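PDB 3F7E: pyridoxamine 5'-phosphate oxidase-related, FMN-binding from Mycobacterium smegmatis, which probably binds coenzyme F420 and acts as a reductase on carbon-carbon double bonds, with aflatoxins among its likely substrates. Local coordinates for residues 55-60 with 84-89; 10-15 with 77-82; 32-37 with 43-48. All coordinates share one frame; numbering follows the deposited sequence. Where two conformers were deposited one is given.

Interaction 1: 55-60 with 84-89; sequences RNIKAN and EDIVPD
Lys58 and Ile86 mark the closest backbone approach, their CA atoms 9.4 Å apart, a helix-to-strand spacing that only side chains can bridge. The pairing sets the last turn of helix 52-59 against the end of strand 76-88, part of the split beta-barrel built by the pyridoxamine 5'-phosphate oxidase family. The contact is slight, burying 97 Å² in all, of which Ile86 contributes 52 Å². Its close contacts are all made by CD1. This methyl stands 3.6 Å from Lys58 CD and also meets Ile57 CD1, so one branch end touches two successive helical residues while CG2 of Ile86 stays outside the contact. The isoleucine chain is extended at its outer torsion (chi2 175°), which carries CD1 out from the strand. Ile57 answers with its own CD1, 4.1 Å from Ile86 CD1; its CG1 branch, placed between the backbone N and the carbonyl carbon (chi1 58°), is the one directed at the strand.

Lys58 takes part through its CD methylene rather than its charge. Bends at every torsion beyond chi1 curl the chain, and the ammonium group NZ returns to the hydroxyl of Tyr54, one helical turn earlier. Beneath the contact, Ile57 and Ile86 both rest on Ile119 of strand 116-127, so the neighbouring strand lies behind the contact.

Just before Ile86 the strand is irregular: Glu84 and Asp85 both pair with Val120, a classic beta bulge. Asp85 OD1 receives a weak hydrogen bond from Ile86 N at 2.9 Å, its N-H...O angle only 128°. On the helix side, Asn60 has left helical backbone angles, yet its N still bonds to Asn56 O at 2.8 Å.

Interaction 2: 10-15 with 77-82; sequences SLLERP and LEVRGL
Leu12 and Leu77 form the tight part of this contact, their side chains crossing at about a right angle. Leu77 CD2 sits against the branch point of Leu12, 3.8 Å from Leu12 CG and 4.0 Å from each of Leu12 CD1 and CD2. Leu77 reaches that branch point with its CG opposite the backbone N (chi1 -175°). Leu11 approaches Leu77 nearer the main chain, with Leu11 CD1 4.0 Å from Leu77 CB. Packing then thins along the strand: Leu12 CD2 and Val79 CG2 are 4.3 Å apart. All four residues are buried and the chemistry is wholly apolar.

The other parts of both segments turn to different tasks. The helical turn is weakly bonded, Glu13 N lying 3.2 Å from Ser10 O; Glu13 is exposed, and Arg14 beyond it forms a salt bridge with Asp69. On the strand, Glu78 and Arg80 point from the other face and pack on Val31 and Pro29 of the second subunit. A short N-terminal helix on the inner face of a barrel strand whose outer face meets a partner chain fits the dimeric split barrel of this flavin-binding clan.

Interaction 3: 32-37 with 43-48; sequences NAMWFA and LRFTHT
Ala37 and Arg44 form an antiparallel hydrogen-bonded pair: Ala37 N bonds to Arg44 O at 2.9 Å and Arg44 N to Ala37 O at 2.8 Å, with N-H...O angles of 158° and 156°. Toward Met34 the chains diverge, and a water takes over, donating to Trp35 O at 2.6 Å and accepting from Thr46 N at 2.9 Å.

Aromatic contacts cover the other face. Phe36 CB meets Phe45 CE2 at 3.6 Å, while Met34, a selenomethionine, brings its CB to the edge of the same ring. The Phe36 ring itself swings away from Phe45, its CG between the backbone N and the carbonyl carbon (chi1 66°), and its CD2 reaches Leu43 CD2 at 3.7 Å.

Further out, Arg101 makes a cation-pi contact with Phe36 and bonds to its carbonyl, and the Tyr102 hydroxyl bonds to Phe36 N. The extended Arg44 chain ends in a salt bridge to Asp39, with a second water 2.9 Å from Arg44 NH1, in the guanidinium plane. His47 NE2, near the methionine end, is buried without a polar partner.

Strands 29-34 and 37-38, outermost in the sheet of this chain, follow each other through Trp35 and Phe36, and strand 37-38 pairs with 43-48 as a short antiparallel hairpin. The meeting of Met34 with Phe45 across the gap is consistent with a barrel that closes by side chains and a water, as in the split beta-barrel.

Interactions 1 and 2 share strand 76-88 but stand on opposite sides of the chain's centre, about 19 Å apart between centres, each laying a helix on it. Interaction 2 is fully buried and all leucine and valine; interaction 1 is partly buried, pairs two isoleucines and adds one lysine methylene at the surface. Interaction 3, about 3 Å from the chain's centre, differs in kind, since it joins backbone to backbone and adds waters and aromatic rings. It touches interaction 2 directly: Val79 CG1 lies 4.0 Å from Leu43 CD1, and Leu12 O is 3.4 Å from Phe36 CE2. Interaction 1 comes near it without contact, although strand 43-48 leads into helix 52-59.

Interaction 1: 55-60 with 84-89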
loop_
_atom_site.group_PDB
_atom_site.type_symbol
_atom_site.label_atom_id
_atom_site.label_comp_id
_atom_site.label_asym_id
_atom_site.label_seq_id
_atom_site.Cartn_x
_atom_site.Cartn_y
_atom_site.Cartn_z
ATOM N N ARG A 55 -15.777 5.419 5.460
ATOM C CA ARG A 55 -15.886 5.979 6.805
ATOM C C ARG A 55 -14.564 6.558 7.306
ATOM O O ARG A 55 -14.542 7.600 7.957
ATOM C CB ARG A 55 -16.421 4.939 7.777
ATOM C CG ARG A 55 -17.816 4.519 7.443
ATOM C CD ARG A 55 -18.456 3.620 8.512
ATOM N NE ARG A 55 -17.890 2.270 8.592
ATOM C CZ ARG A 55 -18.266 1.229 7.844
ATOM N NH1 ARG A 55 -17.706 0.040 8.046
ATOM N NH2 ARG A 55 -19.205 1.357 6.905
ATOM N N ASN A 56 -13.453 5.905 6.955
ATOM C CA ASN A 56 -12.144 6.409 7.378
ATOM C C ASN A 56 -11.929 7.825 6.833
ATOM O O ASN A 56 -11.512 8.747 7.569
ATOM C CB ASN A 56 -11.004 5.516 6.873
ATOM C CG ASN A 56 -10.986 4.149 7.520
ATOM O OD1 ASN A 56 -11.667 3.907 8.521
ATOM N ND2 ASN A 56 -10.182 3.261 6.954
ATOM N N ILE A 57 -12.189 8.020 5.543
ATOM C CA ILE A 57 -11.890 9.303 4.893
ATOM C C ILE A 57 -12.870 10.394 5.325
ATOM O O ILE A 57 -12.478 11.560 5.357
ATOM C CB ILE A 57 -11.770 9.169 3.354
ATOM C CG1 ILE A 57 -13.000 8.624 2.712
ATOM C CG2 ILE A 57 -10.592 8.311 2.972
ATOM C CD1 ILE A 57 -13.079 8.945 1.205
ATOM N N LYS A 58 -14.099 10.021 5.684
ATOM C CA LYS A 58 -15.032 11.009 6.211
ATOM C C LYS A 58 -14.549 11.570 7.542
ATOM O O LYS A 58 -14.803 12.744 7.841
ATOM C CB LYS A 58 -16.447 10.445 6.359
ATOM C CG LYS A 58 -17.094 10.049 5.036
ATOM C CD LYS A 58 -17.287 11.240 4.101
ATOM C CE LYS A 58 -18.359 12.158 4.626
ATOM N NZ LYS A 58 -19.693 11.484 4.550
ATOM N N ALA A 59 -13.842 10.762 8.348
ATOM C CA ALA A 59 -13.332 11.230 9.650
ATOM C C ALA A 59 -11.902 11.775 9.596
ATOM O O ALA A 59 -11.529 12.600 10.440
ATOM C CB ALA A 59 -13.449 10.114 10.688
ATOM N N ASN A 60 -11.114 11.347 8.604
ATOM C CA ASN A 60 -9.739 11.796 8.483
ATOM C C ASN A 60 -9.441 11.809 6.987
ATOM O O ASN A 60 -9.282 10.764 6.390
ATOM C CB ASN A 60 -8.795 10.843 9.215
ATOM C CG ASN A 60 -7.365 11.297 9.164
ATOM O OD1 ASN A 60 -6.964 12.091 8.300
ATOM N ND2 ASN A 60 -6.561 10.784 10.102
ATOM N N GLU A 84 -10.268 15.897 -1.174
ATOM C CA GLU A 84 -10.877 17.226 -1.268
ATOM C C GLU A 84 -12.290 17.228 -1.839
ATOM O O GLU A 84 -12.977 18.240 -1.782
ATOM C CB GLU A 84 -9.985 18.175 -2.056
ATOM C CG GLU A 84 -9.810 17.807 -3.482
ATOM C CD GLU A 84 -9.071 18.900 -4.303
ATOM O OE1 GLU A 84 -9.169 18.878 -5.546
ATOM O OE2 GLU A 84 -8.417 19.789 -3.714
ATOM N N ASP A 85 -12.717 16.108 -2.420
ATOM C CA ASP A 85 -14.114 16.020 -2.874
ATOM C C ASP A 85 -14.562 14.567 -2.873
ATOM O O ASP A 85 -13.728 13.666 -3.031
ATOM C CB ASP A 85 -14.282 16.654 -4.272
ATOM C CG ASP A 85 -15.687 17.177 -4.528
ATOM O OD1 ASP A 85 -16.567 17.020 -3.644
ATOM O OD2 ASP A 85 -15.903 17.742 -5.628
ATOM N N ILE A 86 -15.883 14.365 -2.759
ATOM C CA ILE A 86 -16.515 13.054 -2.881
ATOM C C ILE A 86 -17.766 13.316 -3.726
ATOM O O ILE A 86 -18.650 14.084 -3.321
ATOM C CB ILE A 86 -16.880 12.451 -1.518
ATOM C CG1 ILE A 86 -15.628 12.309 -0.644
ATOM C CG2 ILE A 86 -17.619 11.131 -1.750
ATOM C CD1 ILE A 86 -15.936 11.834 0.778
ATOM N N VAL A 87 -17.798 12.710 -4.906
ATOM C CA VAL A 87 -18.837 13.005 -5.899
ATOM C C VAL A 87 -19.677 11.742 -6.134
ATOM O O VAL A 87 -19.128 10.732 -6.533
ATOM C CB VAL A 87 -18.214 13.514 -7.223
ATOM C CG1 VAL A 87 -19.315 13.794 -8.264
ATOM C CG2 VAL A 87 -17.410 14.761 -6.946
ATOM N N PRO A 88 -21.010 11.801 -5.922
ATOM C CA PRO A 88 -21.813 10.607 -6.237
ATOM C C PRO A 88 -21.664 10.120 -7.673
ATOM O O PRO A 88 -21.631 10.923 -8.614
ATOM C CB PRO A 88 -23.252 11.049 -5.938
ATOM C CG PRO A 88 -23.084 12.113 -4.869
ATOM C CD PRO A 88 -21.833 12.868 -5.320
ATOM N N ASP A 89 -21.593 8.792 -7.826
ATOM C CA ASP A 89 -21.487 8.124 -9.121
ATOM C C ASP A 89 -22.584 7.050 -9.236
ATOM O O ASP A 89 -22.259 5.879 -9.471
ATOM C CB ASP A 89 -20.095 7.464 -9.223
ATOM C CG ASP A 89 -19.814 6.794 -10.575
ATOM O OD1 ASP A 89 -20.287 7.287 -11.633
ATOM O OD2 ASP A 89 -19.055 5.798 -10.565
#

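Interaction 2: 10-15 with 77-82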
loop_
_atom_site.group_PDB
_atom_site.type_symbol
_atom_site.label_atom_id
_atom_site.label_comp_id
_atom_site.label_asym_id
_atom_site.label_seq_id
_atom_site.Cartn_x
_atom_site.Cartn_y
_atom_site.Cartn_z
ATOM N N SER A 10 5.105 9.605 -15.157
ATOM C CA SER A 10 4.831 8.460 -16.003
ATOM C C SER A 10 4.208 7.280 -15.253
ATOM O O SER A 10 3.382 6.563 -15.833
ATOM C CB SER A 10 6.121 8.023 -16.691
ATOM O OG SER A 10 7.174 7.934 -15.753
ATOM N N LEU A 11 4.604 7.067 -13.988
ATOM C CA LEU A 11 4.065 5.973 -13.164
ATOM C C LEU A 11 2.593 6.206 -12.911
ATOM O O LEU A 11 1.827 5.256 -12.919
ATOM C CB LEU A 11 4.818 5.783 -11.832
ATOM C CG LEU A 11 6.150 5.041 -11.894
ATOM C CD1 LEU A 11 6.853 5.164 -10.562
ATOM C CD2 LEU A 11 5.913 3.574 -12.270
ATOM N N LEU A 12 2.186 7.465 -12.746
ATOM C CA LEU A 12 0.786 7.780 -12.499
ATOM C C LEU A 12 -0.051 7.713 -13.757
ATOM O O LEU A 12 -1.271 7.658 -13.671
ATOM C CB LEU A 12 0.650 9.157 -11.871
ATOM C CG LEU A 12 1.332 9.313 -10.515
ATOM C CD1 LEU A 12 1.143 10.745 -10.022
ATOM C CD2 LEU A 12 0.773 8.323 -9.468
ATOM N N GLU A 13 0.600 7.767 -14.930
ATOM C CA GLU A 13 -0.129 7.661 -16.199
ATOM C C GLU A 13 -0.402 6.232 -16.658
ATOM O O GLU A 13 -1.155 5.983 -17.607
ATOM C CB GLU A 13 0.627 8.434 -17.292
ATOM C CG GLU A 13 0.565 9.951 -17.027
ATOM C CD GLU A 13 1.317 10.789 -18.056
ATOM O OE1 GLU A 13 2.009 10.220 -18.906
ATOM O OE2 GLU A 13 1.222 12.033 -18.011
ATOM N N ARG A 14 0.239 5.289 -15.988
ATOM C CA ARG A 14 0.142 3.886 -16.352
ATOM C C ARG A 14 -0.987 3.176 -15.603
ATOM O O ARG A 14 -1.331 3.564 -14.465
ATOM C CB ARG A 14 1.474 3.185 -16.079
ATOM C CG ARG A 14 2.578 3.665 -17.037
ATOM C CD ARG A 14 3.950 3.181 -16.634
ATOM N NE ARG A 14 4.064 1.721 -16.657
ATOM C CZ ARG A 14 5.126 1.037 -16.226
ATOM N NH1 ARG A 14 5.135 -0.300 -16.259
ATOM N NH2 ARG A 14 6.187 1.685 -15.753
ATOM N N PRO A 15 -1.555 2.113 -16.224
ATOM C CA PRO A 15 -2.609 1.321 -15.559
ATOM C C PRO A 15 -2.008 0.336 -14.544
ATOM O O PRO A 15 -2.054 -0.901 -14.737
ATOM C CB PRO A 15 -3.301 0.615 -16.737
ATOM C CG PRO A 15 -2.199 0.440 -17.768
ATOM C CD PRO A 15 -1.293 1.661 -17.616
ATOM N N LEU A 77 6.732 5.263 -6.601
ATOM C CA LEU A 77 6.275 6.645 -6.281
ATOM C C LEU A 77 5.292 6.492 -5.138
ATOM O O LEU A 77 4.326 5.718 -5.229
ATOM C CB LEU A 77 5.638 7.370 -7.465
ATOM C CG LEU A 77 5.262 8.833 -7.234
ATOM C CD1 LEU A 77 6.519 9.677 -6.988
ATOM C CD2 LEU A 77 4.528 9.400 -8.425
ATOM N N GLU A 78 5.546 7.280 -4.087
ATOM C CA GLU A 78 4.671 7.380 -2.918
ATOM C C GLU A 78 4.036 8.756 -2.916
ATOM O O GLU A 78 4.749 9.764 -2.939
ATOM C CB GLU A 78 5.486 7.181 -1.629
ATOM C CG GLU A 78 6.173 5.831 -1.556
ATOM C CD GLU A 78 7.275 5.781 -0.546
ATOM O OE1 GLU A 78 7.408 6.751 0.227
ATOM O OE2 GLU A 78 8.024 4.769 -0.509
ATOM N N VAL A 79 2.699 8.803 -2.888
ATOM C CA VAL A 79 1.950 10.065 -2.946
ATOM C C VAL A 79 1.153 10.260 -1.665
ATOM O O VAL A 79 0.260 9.491 -1.403
ATOM C CB VAL A 79 0.936 10.075 -4.126
ATOM C CG1 VAL A 79 0.266 11.464 -4.287
ATOM C CG2 VAL A 79 1.611 9.652 -5.462
ATOM N N ARG A 80 1.433 11.289 -0.878
ATOM C CA ARG A 80 0.547 11.623 0.261
ATOM C C ARG A 80 -0.401 12.724 -0.204
ATOM O O ARG A 80 -0.050 13.508 -1.096
ATOM C CB ARG A 80 1.367 12.043 1.476
ATOM C CG ARG A 80 2.149 10.875 2.084
ATOM C CD ARG A 80 3.416 11.344 2.778
ATOM N NE ARG A 80 3.098 12.317 3.808
ATOM C CZ ARG A 80 3.903 13.323 4.161
ATOM N NH1 ARG A 80 3.496 14.176 5.096
ATOM N NH2 ARG A 80 5.107 13.499 3.572
ATOM N N GLY A 81 -1.603 12.782 0.352
ATOM C CA GLY A 81 -2.527 13.821 -0.103
ATOM C C GLY A 81 -3.744 13.890 0.789
ATOM O O GLY A 81 -3.826 13.214 1.829
ATOM N N LEU A 82 -4.677 14.743 0.382
ATOM C CA LEU A 82 -5.916 14.956 1.112
ATOM C C LEU A 82 -7.112 14.734 0.208
ATOM O O LEU A 82 -7.129 15.202 -0.958
ATOM C CB LEU A 82 -5.964 16.396 1.645
ATOM C CG LEU A 82 -4.945 16.763 2.734
ATOM C CD1 LEU A 82 -4.896 18.257 2.964
ATOM C CD2 LEU A 82 -5.228 16.049 4.047
#

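Interaction 3: 32-37 with 43-48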
loop_
_atom_site.group_PDB
_atom_site.type_symbol
_atom_site.label_atom_id
_atom_site.label_comp_id
_atom_site.label_asym_id
_atom_site.label_seq_id
_atom_site.Cartn_x
_atom_site.Cartn_y
_atom_site.Cartn_z
ATOM N N ASN A 32 -5.374 -0.808 0.818
ATOM C CA ASN A 32 -6.050 -1.656 -0.163
ATOM C C ASN A 32 -5.525 -1.362 -1.558
ATOM O O ASN A 32 -5.313 -0.199 -1.923
ATOM C CB ASN A 32 -7.562 -1.392 -0.172
ATOM C CG ASN A 32 -8.183 -1.634 1.172
ATOM O OD1 ASN A 32 -8.361 -2.799 1.568
ATOM N ND2 ASN A 32 -8.480 -0.557 1.916
ATOM N N ALA A 33 -5.358 -2.404 -2.370
ATOM C CA ALA A 33 -4.972 -2.235 -3.776
ATOM C C ALA A 33 -6.172 -1.664 -4.530
ATOM O O ALA A 33 -7.297 -2.148 -4.389
ATOM C CB ALA A 33 -4.566 -3.584 -4.357
HETATM N N MSE A 34 -5.948 -0.626 -5.347
HETATM C CA MSE A 34 -7.024 0.144 -6.027
HETATM C C MSE A 34 -6.645 0.480 -7.478
HETATM O O MSE A 34 -5.493 0.789 -7.740
HETATM C CB MSE A 34 -7.263 1.506 -5.313
HETATM C CG MSE A 34 -7.614 1.420 -3.860
HETATM SE SE MSE A 34 -9.386 0.661 -3.605
HETATM C CE MSE A 34 -9.577 1.026 -1.728
ATOM N N TRP A 35 -7.602 0.492 -8.398
ATOM C CA TRP A 35 -7.432 1.262 -9.629
ATOM C C TRP A 35 -7.488 2.750 -9.279
ATOM O O TRP A 35 -8.195 3.148 -8.334
ATOM C CB TRP A 35 -8.528 0.871 -10.618
ATOM C CG TRP A 35 -8.364 -0.554 -11.213
ATOM C CD1 TRP A 35 -7.220 -1.310 -11.253
ATOM C CD2 TRP A 35 -9.361 -1.315 -11.901
ATOM N NE1 TRP A 35 -7.460 -2.517 -11.884
ATOM C CE2 TRP A 35 -8.766 -2.530 -12.302
ATOM C CE3 TRP A 35 -10.710 -1.094 -12.196
ATOM C CZ2 TRP A 35 -9.477 -3.516 -12.988
ATOM C CZ3 TRP A 35 -11.418 -2.086 -12.877
ATOM C CH2 TRP A 35 -10.792 -3.270 -13.277
ATOM N N PHE A 36 -6.755 3.565 -10.042
ATOM C CA PHE A 36 -6.827 5.004 -9.858
ATOM C C PHE A 36 -6.805 5.675 -11.220
ATOM O O PHE A 36 -6.332 5.094 -12.219
ATOM C CB PHE A 36 -5.704 5.552 -8.947
ATOM C CG PHE A 36 -4.329 5.405 -9.526
ATOM C CD1 PHE A 36 -3.598 4.258 -9.296
ATOM C CD2 PHE A 36 -3.777 6.380 -10.349
ATOM C CE1 PHE A 36 -2.337 4.091 -9.850
ATOM C CE2 PHE A 36 -2.530 6.225 -10.913
ATOM C CZ PHE A 36 -1.803 5.080 -10.655
ATOM N N ALA A 37 -7.240 6.931 -11.250
ATOM C CA ALA A 37 -7.080 7.787 -12.428
ATOM C C ALA A 37 -6.329 9.044 -12.010
ATOM O O ALA A 37 -6.578 9.569 -10.943
ATOM C CB ALA A 37 -8.440 8.168 -13.016
ATOM N N LEU A 43 -5.807 12.703 -8.084
ATOM C CA LEU A 43 -6.092 11.260 -8.200
ATOM C C LEU A 43 -7.572 11.037 -7.931
ATOM O O LEU A 43 -8.152 11.685 -7.050
ATOM C CB LEU A 43 -5.296 10.483 -7.137
ATOM C CG LEU A 43 -3.774 10.471 -7.354
ATOM C CD1 LEU A 43 -3.029 10.137 -6.043
ATOM C CD2 LEU A 43 -3.375 9.510 -8.488
ATOM N N ARG A 44 -8.184 10.114 -8.669
ATOM C CA ARG A 44 -9.580 9.737 -8.419
ATOM C C ARG A 44 -9.689 8.222 -8.239
ATOM O O ARG A 44 -9.019 7.452 -8.963
ATOM C CB ARG A 44 -10.475 10.201 -9.573
ATOM C CG ARG A 44 -10.665 11.696 -9.610
ATOM C CD ARG A 44 -11.575 12.109 -10.801
ATOM N NE ARG A 44 -11.972 13.521 -10.752
ATOM C CZ ARG A 44 -11.241 14.512 -11.250
ATOM N NH1 ARG A 44 -10.096 14.260 -11.874
ATOM N NH2 ARG A 44 -11.658 15.759 -11.118
ATOM N N PHE A 45 -10.547 7.828 -7.291
ATOM C CA PHE A 45 -10.805 6.425 -6.947
ATOM C C PHE A 45 -12.303 6.162 -6.931
ATOM O O PHE A 45 -13.084 7.074 -6.694
ATOM C CB PHE A 45 -10.259 6.107 -5.543
ATOM C CG PHE A 45 -8.807 6.464 -5.365
ATOM C CD1 PHE A 45 -8.410 7.766 -4.981
ATOM C CD2 PHE A 45 -7.825 5.511 -5.599
ATOM C CE1 PHE A 45 -7.068 8.078 -4.829
ATOM C CE2 PHE A 45 -6.494 5.816 -5.447
ATOM C CZ PHE A 45 -6.106 7.101 -5.071
ATOM N N THR A 46 -12.688 4.893 -7.131
ATOM C CA THR A 46 -14.066 4.485 -6.977
ATOM C C THR A 46 -14.212 3.806 -5.613
ATOM O O THR A 46 -13.410 2.958 -5.237
ATOM C CB THR A 46 -14.550 3.553 -8.124
ATOM O OG1 THR A 46 -15.904 3.160 -7.882
ATOM C CG2 THR A 46 -13.685 2.283 -8.273
ATOM N N HIS A 47 -15.234 4.229 -4.863
ATOM C CA HIS A 47 -15.541 3.669 -3.523
ATOM C C HIS A 47 -17.066 3.535 -3.438
ATOM O O HIS A 47 -17.818 4.111 -4.230
ATOM C CB HIS A 47 -15.123 4.635 -2.366
ATOM C CG HIS A 47 -13.649 4.672 -2.022
ATOM N ND1 HIS A 47 -12.658 5.076 -2.899
ATOM C CD2 HIS A 47 -13.017 4.395 -0.856
ATOM C CE1 HIS A 47 -11.483 5.027 -2.289
ATOM N NE2 HIS A 47 -11.674 4.623 -1.046
ATOM N N THR A 48 -17.540 2.810 -2.433
ATOM C CA THR A 48 -18.943 2.966 -2.043
ATOM C C THR A 48 -19.038 3.640 -0.675
ATOM O O THR A 48 -18.085 3.671 0.116
ATOM C CB THR A 48 -19.752 1.669 -2.014
ATOM O OG1 THR A 48 -19.491 1.041 -0.766
ATOM C CG2 THR A 48 -19.436 0.767 -3.217
HETATM O O HOH W 1 -10.516 2.972 -7.171
HETATM O O HOH W 2 -8.308 11.993 -12.031
#